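Local coordinates for uncharacterized protein DSY3957 (Desulfitobacterium hafniense, PDB 3HXL) that probably forms the contractile sheath around the tail tube of a myovirus-type phage or prophage, at residues S37-I41 / R73-E77; E77-A82 / A268-A273. All coordinates share one frame; numbering follows the deposited sequence.

Interaction 1: residues S37-I41 / R73-E77; sequences SMPLI and RLINE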
ATOM      1  N   SER A  37       0.785   0.734  -0.257  1.00 13.99           N
ATOM      2  CA  SER A  37       0.414   1.859  -1.114  1.00 11.57           C
ATOM      3  C   SER A  37       0.488   1.421  -2.565  1.00 14.80           C
ATOM      4  O   SER A  37       1.353   0.629  -2.946  1.00 17.37           O
ATOM      5  CB  SER A  37       1.337   3.059  -0.910  1.00 17.43           C
ATOM      6  OG  SER A  37       0.948   4.110  -1.788  1.00 16.60           O
HETATM    7  N   MSE A  38      -0.406   1.950  -3.383  1.00 15.69           N
HETATM    8  CA  MSE A  38      -0.441   1.545  -4.774  1.00 19.96           C
HETATM    9  C   MSE A  38      -0.937   2.633  -5.714  1.00 23.79           C
HETATM   10  O   MSE A  38      -1.926   3.307  -5.438  1.00 20.03           O
HETATM   11  CB  MSE A  38      -1.324   0.298  -4.876  1.00 19.49           C
HETATM   12  CG  MSE A  38      -1.518  -0.310  -6.248  1.00 22.06           C
HETATM   13 SE   MSE A  38      -2.353  -2.080  -6.077  1.00 32.27          SE
HETATM   14  CE  MSE A  38      -3.927  -1.507  -5.048  1.00 19.67           C
ATOM     15  N   PRO A  39      -0.220   2.845  -6.827  1.00 23.02           N
ATOM     16  CA  PRO A  39      -0.631   3.862  -7.800  1.00 20.37           C
ATOM     17  C   PRO A  39      -1.488   3.163  -8.866  1.00 19.93           C
ATOM     18  O   PRO A  39      -1.054   2.184  -9.469  1.00 20.21           O
ATOM     19  CB  PRO A  39       0.701   4.369  -8.345  1.00 19.84           C
ATOM     20  CG  PRO A  39       1.536   3.119  -8.374  1.00 18.42           C
ATOM     21  CD  PRO A  39       1.174   2.413  -7.062  1.00 19.18           C
ATOM     22  N   LEU A  40      -2.703   3.654  -9.093  1.00 17.67           N
ATOM     23  CA  LEU A  40      -3.581   3.024 -10.071  1.00 19.39           C
ATOM     24  C   LEU A  40      -4.258   3.957 -11.052  1.00 16.14           C
ATOM     25  O   LEU A  40      -4.476   5.138 -10.780  1.00 16.01           O
ATOM     26  CB  LEU A  40      -4.695   2.222  -9.380  1.00 19.85           C
ATOM     27  CG  LEU A  40      -4.355   0.976  -8.562  1.00 22.91           C
ATOM     28  CD1 LEU A  40      -5.646   0.326  -8.082  1.00 16.67           C
ATOM     29  CD2 LEU A  40      -3.552   0.008  -9.405  1.00 25.19           C
ATOM     30  N   ILE A  41      -4.599   3.385 -12.197  1.00 24.45           N
ATOM     31  CA  ILE A  41      -5.317   4.094 -13.236  1.00 22.98           C
ATOM     32  C   ILE A  41      -6.755   3.650 -13.008  1.00 21.34           C
ATOM     33  O   ILE A  41      -7.069   2.468 -13.123  1.00 22.05           O
ATOM     34  CB  ILE A  41      -4.841   3.661 -14.618  1.00 21.15           C
ATOM     35  CG1 ILE A  41      -3.393   4.123 -14.815  1.00 21.67           C
ATOM     36  CG2 ILE A  41      -5.766   4.231 -15.691  1.00 24.72           C
ATOM     37  CD1 ILE A  41      -2.697   3.492 -15.993  1.00 39.07           C
ATOM     38  N   ARG A  73     -10.690  -4.626  -8.422  1.00 13.04           N
ATOM     39  CA  ARG A  73      -9.995  -5.864  -8.103  1.00 16.65           C
ATOM     40  C   ARG A  73      -8.667  -5.699  -7.345  1.00 19.43           C
ATOM     41  O   ARG A  73      -8.456  -6.349  -6.320  1.00 19.85           O
ATOM     42  CB  ARG A  73      -9.757  -6.667  -9.388  1.00 19.37           C
ATOM     43  CG  ARG A  73      -8.775  -7.815  -9.216  1.00 25.71           C
ATOM     44  CD  ARG A  73      -9.303  -8.845  -8.226  1.00 22.06           C
ATOM     45  NE  ARG A  73     -10.404  -9.614  -8.794  1.00 20.68           N
ATOM     46  CZ  ARG A  73     -11.123 -10.505  -8.119  1.00 22.09           C
ATOM     47  NH1 ARG A  73     -10.863 -10.742  -6.838  1.00 22.57           N
ATOM     48  NH2 ARG A  73     -12.099 -11.158  -8.727  1.00 22.07           N
ATOM     49  N   LEU A  74      -7.772  -4.836  -7.832  1.00 18.63           N
ATOM     50  CA  LEU A  74      -6.475  -4.659  -7.172  1.00 19.43           C
ATOM     51  C   LEU A  74      -6.579  -4.115  -5.755  1.00 14.69           C
ATOM     52  O   LEU A  74      -5.773  -4.460  -4.884  1.00 18.21           O
ATOM     53  CB  LEU A  74      -5.567  -3.748  -8.007  1.00 21.58           C
ATOM     54  CG  LEU A  74      -5.319  -4.218  -9.445  1.00 23.18           C
ATOM     55  CD1 LEU A  74      -4.332  -3.274 -10.141  1.00 30.40           C
ATOM     56  CD2 LEU A  74      -4.779  -5.631  -9.431  1.00 22.61           C
ATOM     57  N   ILE A  75      -7.566  -3.257  -5.522  1.00 12.91           N
ATOM     58  CA  ILE A  75      -7.766  -2.692  -4.199  1.00 13.46           C
ATOM     59  C   ILE A  75      -8.217  -3.826  -3.274  1.00 14.06           C
ATOM     60  O   ILE A  75      -7.757  -3.946  -2.141  1.00 14.18           O
ATOM     61  CB  ILE A  75      -8.820  -1.564  -4.254  1.00 21.42           C
ATOM     62  CG1 ILE A  75      -8.245  -0.385  -5.052  1.00 25.78           C
ATOM     63  CG2 ILE A  75      -9.204  -1.114  -2.846  1.00 19.35           C
ATOM     64  CD1 ILE A  75      -9.225   0.728  -5.317  1.00 29.39           C
ATOM     65  N   ASN A  76      -9.106  -4.667  -3.788  1.00 15.90           N
ATOM     66  CA  ASN A  76      -9.617  -5.806  -3.036  1.00 15.43           C
ATOM     67  C   ASN A  76      -8.454  -6.734  -2.663  1.00 15.93           C
ATOM     68  O   ASN A  76      -8.310  -7.121  -1.505  1.00 16.08           O
ATOM     69  CB  ASN A  76     -10.671  -6.544  -3.880  1.00 13.94           C
ATOM     70  CG  ASN A  76     -11.250  -7.764  -3.172  1.00 22.75           C
ATOM     71  OD1 ASN A  76     -10.863  -8.906  -3.448  1.00 23.28           O
ATOM     72  ND2 ASN A  76     -12.170  -7.526  -2.255  1.00 17.80           N
ATOM     73  N   GLU A  77      -7.607  -7.062  -3.634  1.00 17.77           N
ATOM     74  CA  GLU A  77      -6.478  -7.952  -3.384  1.00 14.13           C
ATOM     75  C   GLU A  77      -5.456  -7.403  -2.388  1.00 13.61           C
ATOM     76  O   GLU A  77      -4.979  -8.132  -1.523  1.00 19.63           O
ATOM     77  CB  GLU A  77      -5.781  -8.302  -4.705  1.00 18.55           C
ATOM     78  CG  GLU A  77      -6.706  -8.981  -5.709  1.00 16.21           C
ATOM     79  CD  GLU A  77      -7.406 -10.201  -5.120  1.00 26.03           C
ATOM     80  OE1 GLU A  77      -6.726 -11.218  -4.864  1.00 19.45           O
ATOM     81  OE2 GLU A  77      -8.636 -10.137  -4.905  1.00 23.11           O
TER
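Met38 and Leu40, two residues apart on strand 37-40, both point at the helix and meet Leu74 and Ile75 in apolar contact. Leu40 spreads its two methyls over two partners: CD2 lies 3.5 Å from CD1 of Leu74, tighter than ordinary van der Waals spacing, while CD1 sits 4.1 Å from CG1 of Ile75. Met38, a selenomethionine, has CG anti to its amide nitrogen (chi1 180°), which carries the chain straight off the strand; a bend at chi3 (55°) then turns the terminal methyl to the helix. There CE reaches 4.1 Å from Leu74 CB, the two side chains crossing nearly at right angles, and it also touches the backbone, 3.5 Å from Leu74 O.

Within the helix, Arg73 NH1 donates to Glu77 OE2 at 3.0 Å, one turn on, in a salt bridge that lies in the guanidinium plane but above the carboxylate plane.

Strand and helix axes run antiparallel (174°) and 10.4 Å apart, the spacing of a helix layered on a sheet. Parallel strand 84-89 pairs with Met38 and Leu40 and touches Ile75 through Leu85 and Leu87, while helix 263-276 flanks Met38 and Leu74 through Ala268 and Gln265.

Interaction 2: residues E77-A82 / A268-A273; sequences EALKRA and AWVAGA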
ATOM      1  N   GLU A  77      -7.607  -7.062  -3.634  1.00 17.77           N
ATOM      2  CA  GLU A  77      -6.478  -7.952  -3.384  1.00 14.13           C
ATOM      3  C   GLU A  77      -5.456  -7.403  -2.388  1.00 13.61           C
ATOM      4  O   GLU A  77      -4.979  -8.132  -1.523  1.00 19.63           O
ATOM      5  CB  GLU A  77      -5.781  -8.302  -4.705  1.00 18.55           C
ATOM      6  CG  GLU A  77      -6.706  -8.981  -5.709  1.00 16.21           C
ATOM      7  CD  GLU A  77      -7.406 -10.201  -5.120  1.00 26.03           C
ATOM      8  OE1 GLU A  77      -6.726 -11.218  -4.864  1.00 19.45           O
ATOM      9  OE2 GLU A  77      -8.636 -10.137  -4.905  1.00 23.11           O
ATOM     10  N   ALA A  78      -5.121  -6.122  -2.509  1.00 16.14           N
ATOM     11  CA  ALA A  78      -4.155  -5.506  -1.611  1.00 15.78           C
ATOM     12  C   ALA A  78      -4.648  -5.530  -0.170  1.00 12.24           C
ATOM     13  O   ALA A  78      -3.861  -5.669   0.761  1.00 14.26           O
ATOM     14  CB  ALA A  78      -3.888  -4.065  -2.029  1.00 12.00           C
ATOM     15  N   LEU A  79      -5.952  -5.383   0.009  1.00 19.84           N
ATOM     16  CA  LEU A  79      -6.506  -5.369   1.351  1.00 19.14           C
ATOM     17  C   LEU A  79      -6.842  -6.745   1.917  1.00 17.11           C
ATOM     18  O   LEU A  79      -7.460  -6.841   2.976  1.00 16.83           O
ATOM     19  CB  LEU A  79      -7.718  -4.432   1.400  1.00 18.13           C
ATOM     20  CG  LEU A  79      -7.265  -2.956   1.364  1.00 14.66           C
ATOM     21  CD1 LEU A  79      -8.446  -2.031   1.136  1.00 19.38           C
ATOM     22  CD2 LEU A  79      -6.551  -2.611   2.666  1.00 16.87           C
ATOM     23  N   LYS A  80      -6.436  -7.807   1.225  1.00 17.52           N
ATOM     24  CA  LYS A  80      -6.681  -9.150   1.743  1.00 16.51           C
ATOM     25  C   LYS A  80      -5.767  -9.367   2.948  1.00 21.92           C
ATOM     26  O   LYS A  80      -6.160 -10.002   3.926  1.00 16.71           O
ATOM     27  CB  LYS A  80      -6.421 -10.221   0.668  1.00 15.82           C
ATOM     28  CG  LYS A  80      -7.624 -10.472  -0.233  1.00 17.48           C
ATOM     29  CD  LYS A  80      -7.347 -11.471  -1.347  1.00 16.03           C
ATOM     30  CE  LYS A  80      -8.640 -11.803  -2.094  1.00 19.78           C
ATOM     31  NZ  LYS A  80      -8.421 -12.731  -3.246  1.00 21.20           N
ATOM     32  N   ARG A  81      -4.557  -8.814   2.895  1.00 14.16           N
ATOM     33  CA  ARG A  81      -3.614  -8.975   4.000  1.00 14.07           C
ATOM     34  C   ARG A  81      -3.186  -7.669   4.672  1.00 14.54           C
ATOM     35  O   ARG A  81      -2.735  -7.681   5.814  1.00 13.93           O
ATOM     36  CB  ARG A  81      -2.363  -9.723   3.523  1.00 17.22           C
ATOM     37  CG  ARG A  81      -2.608 -11.140   2.997  1.00 19.89           C
ATOM     38  CD  ARG A  81      -2.931 -12.112   4.129  1.00 19.06           C
ATOM     39  NE  ARG A  81      -2.903 -13.515   3.703  1.00 24.03           N
ATOM     40  CZ  ARG A  81      -1.928 -14.369   4.002  1.00 20.46           C
ATOM     41  NH1 ARG A  81      -0.892 -13.973   4.726  1.00 19.58           N
ATOM     42  NH2 ARG A  81      -1.996 -15.625   3.592  1.00 19.78           N
ATOM     43  N   ALA A  82      -3.321  -6.549   3.968  1.00 18.61           N
ATOM     44  CA  ALA A  82      -2.930  -5.255   4.526  1.00 17.18           C
ATOM     45  C   ALA A  82      -4.067  -4.662   5.347  1.00 18.15           C
ATOM     46  O   ALA A  82      -5.235  -4.967   5.116  1.00 17.92           O
ATOM     47  CB  ALA A  82      -2.545  -4.300   3.404  1.00 18.60           C
ATOM     48  N   ALA A 268      -0.271  -6.723  -6.158  1.00 13.83           N
ATOM     49  CA  ALA A 268      -1.172  -6.112  -5.177  1.00 12.63           C
ATOM     50  C   ALA A 268      -1.244  -6.958  -3.908  1.00 17.12           C
ATOM     51  O   ALA A 268      -1.011  -6.458  -2.803  1.00 13.91           O
ATOM     52  CB  ALA A 268      -2.572  -5.951  -5.779  1.00 12.72           C
ATOM     53  N   TRP A 269      -1.581  -8.236  -4.064  1.00 16.01           N
ATOM     54  CA  TRP A 269      -1.663  -9.132  -2.909  1.00 15.61           C
ATOM     55  C   TRP A 269      -0.298  -9.317  -2.258  1.00 18.98           C
ATOM     56  O   TRP A 269      -0.173  -9.282  -1.032  1.00 15.27           O
ATOM     57  CB  TRP A 269      -2.200 -10.506  -3.317  1.00 13.06           C
ATOM     58  CG  TRP A 269      -2.342 -11.453  -2.156  1.00 11.84           C
ATOM     59  CD1 TRP A 269      -3.431 -11.594  -1.343  1.00 14.82           C
ATOM     60  CD2 TRP A 269      -1.352 -12.360  -1.662  1.00 13.27           C
ATOM     61  NE1 TRP A 269      -3.184 -12.539  -0.374  1.00 17.98           N
ATOM     62  CE2 TRP A 269      -1.916 -13.030  -0.549  1.00 18.84           C
ATOM     63  CE3 TRP A 269      -0.046 -12.684  -2.057  1.00 14.69           C
ATOM     64  CZ2 TRP A 269      -1.214 -13.992   0.186  1.00 17.14           C
ATOM     65  CZ3 TRP A 269       0.654 -13.647  -1.324  1.00 16.02           C
ATOM     66  CH2 TRP A 269       0.062 -14.294  -0.218  1.00 17.83           C
ATOM     67  N   VAL A 270       0.734  -9.522  -3.072  1.00 12.48           N
ATOM     68  CA  VAL A 270       2.068  -9.720  -2.516  1.00 12.36           C
ATOM     69  C   VAL A 270       2.501  -8.537  -1.650  1.00 13.80           C
ATOM     70  O   VAL A 270       3.074  -8.726  -0.572  1.00 14.13           O
ATOM     71  CB  VAL A 270       3.120  -9.965  -3.623  1.00 10.92           C
ATOM     72  CG1 VAL A 270       4.508 -10.122  -3.007  1.00 14.23           C
ATOM     73  CG2 VAL A 270       2.759 -11.218  -4.395  1.00 15.11           C
ATOM     74  N   ALA A 271       2.213  -7.324  -2.116  1.00 12.97           N
ATOM     75  CA  ALA A 271       2.567  -6.113  -1.381  1.00 11.46           C
ATOM     76  C   ALA A 271       1.755  -6.028  -0.095  1.00 11.85           C
ATOM     77  O   ALA A 271       2.279  -5.671   0.959  1.00 13.76           O
ATOM     78  CB  ALA A 271       2.302  -4.887  -2.247  1.00 19.97           C
ATOM     79  N   GLY A 272       0.471  -6.355  -0.194  1.00 13.31           N
ATOM     80  CA  GLY A 272      -0.395  -6.314   0.979  1.00 15.31           C
ATOM     81  C   GLY A 272       0.019  -7.351   2.000  1.00 12.22           C
ATOM     82  O   GLY A 272       0.038  -7.084   3.204  1.00 14.69           O
ATOM     83  N   ALA A 273       0.356  -8.544   1.518  1.00 18.09           N
ATOM     84  CA  ALA A 273       0.779  -9.643   2.390  1.00 14.64           C
ATOM     85  C   ALA A 273       2.107  -9.355   3.075  1.00 17.37           C
ATOM     86  O   ALA A 273       2.320  -9.709   4.236  1.00 12.40           O
ATOM     87  CB  ALA A 273       0.879 -10.941   1.580  1.00 12.09           C
TER
HETATM   88  O   HOH W   1      -2.991  -8.761   0.425  1.00 16.30           O
HETATM   89  O   HOH W   2       0.626 -11.227   5.529  1.00 17.51           O
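Ala78 O comes to 3.5 Å from Gly272 CA in the tight part of this contact, where the CA atoms of Ala82 and Gly272 lie 4.5 Å apart and no direct hydrogen bond joins the segments. Two CA-H...O contacts run in opposite senses: Ala78 CA meets Ala268 O at 3.5 Å, with 148° at the hydrogen, and Gly272, without a side chain, brings its CA directly against Ala78 O almost identically. Methyl and methylene groups extend the fit, Ala268 CB resting against CB of Glu77 and Ala82 CB against Gly272. Arg81 CB presses to 3.3 Å from Ala273 CA.

Ala273 CB lies 3.8 Å above one face of the Trp269 ring, offset toward its rim. With CG anti to the backbone nitrogen (chi1 -178°), the indole reaches Lys80, whose CB lies at the ring edge 3.9 Å from CD1, and Arg81. The guanidinium stands nearly perpendicular to the indole (81°), so CZ2 meets one guanidinium face while NH2 approaches the ring edge in plane; this is not a stacked pair. Asp289 takes both Trp269 NE1 and Arg81 NE. Lys80 NZ bonds Glu77 OE1 on its syn lone pair at 2.8 Å and also pairs with Glu290; Tyr288, its ring stacked on Trp269, hydrogen-bonds Glu77 OE1 through OH.

By contrast with the close fit, the polar links between the two segments run through water. Water 1 accepts from Arg81 N and has Glu77 O and Trp269 O within bonding distance; water 2 joins Arg81 NH1 to Ala273 O.

Strand 35-40 packs against both segments, Met38 touching Ala78 and Ala268, and Val36 touching Ala82 and Ala271. Helix 263-276 also leans on Val234 of strand 232-236, while Phe314 of strand 314-317 packs against Trp269.

From the N terminus, strand 35-40 comes first, and interaction 1 closes a loop of 31 intervening residues when helix 73-78 returns across it. Interaction 2 starts on the same helix, sharing Glu77, and closes a far longer excursion of 185 residues at helix 263-276. The two loops therefore follow in series, neither enclosing nor crossing the other. Their centres lie 9 Å apart and they touch directly: Met38 SE is 3.9 Å from Ala268 CB. Strand and both helices thus form one packed unit that joins the Gp18 domain III N-terminal region to the subtilisin-like region, the intervening chain including the beta-sandwich region.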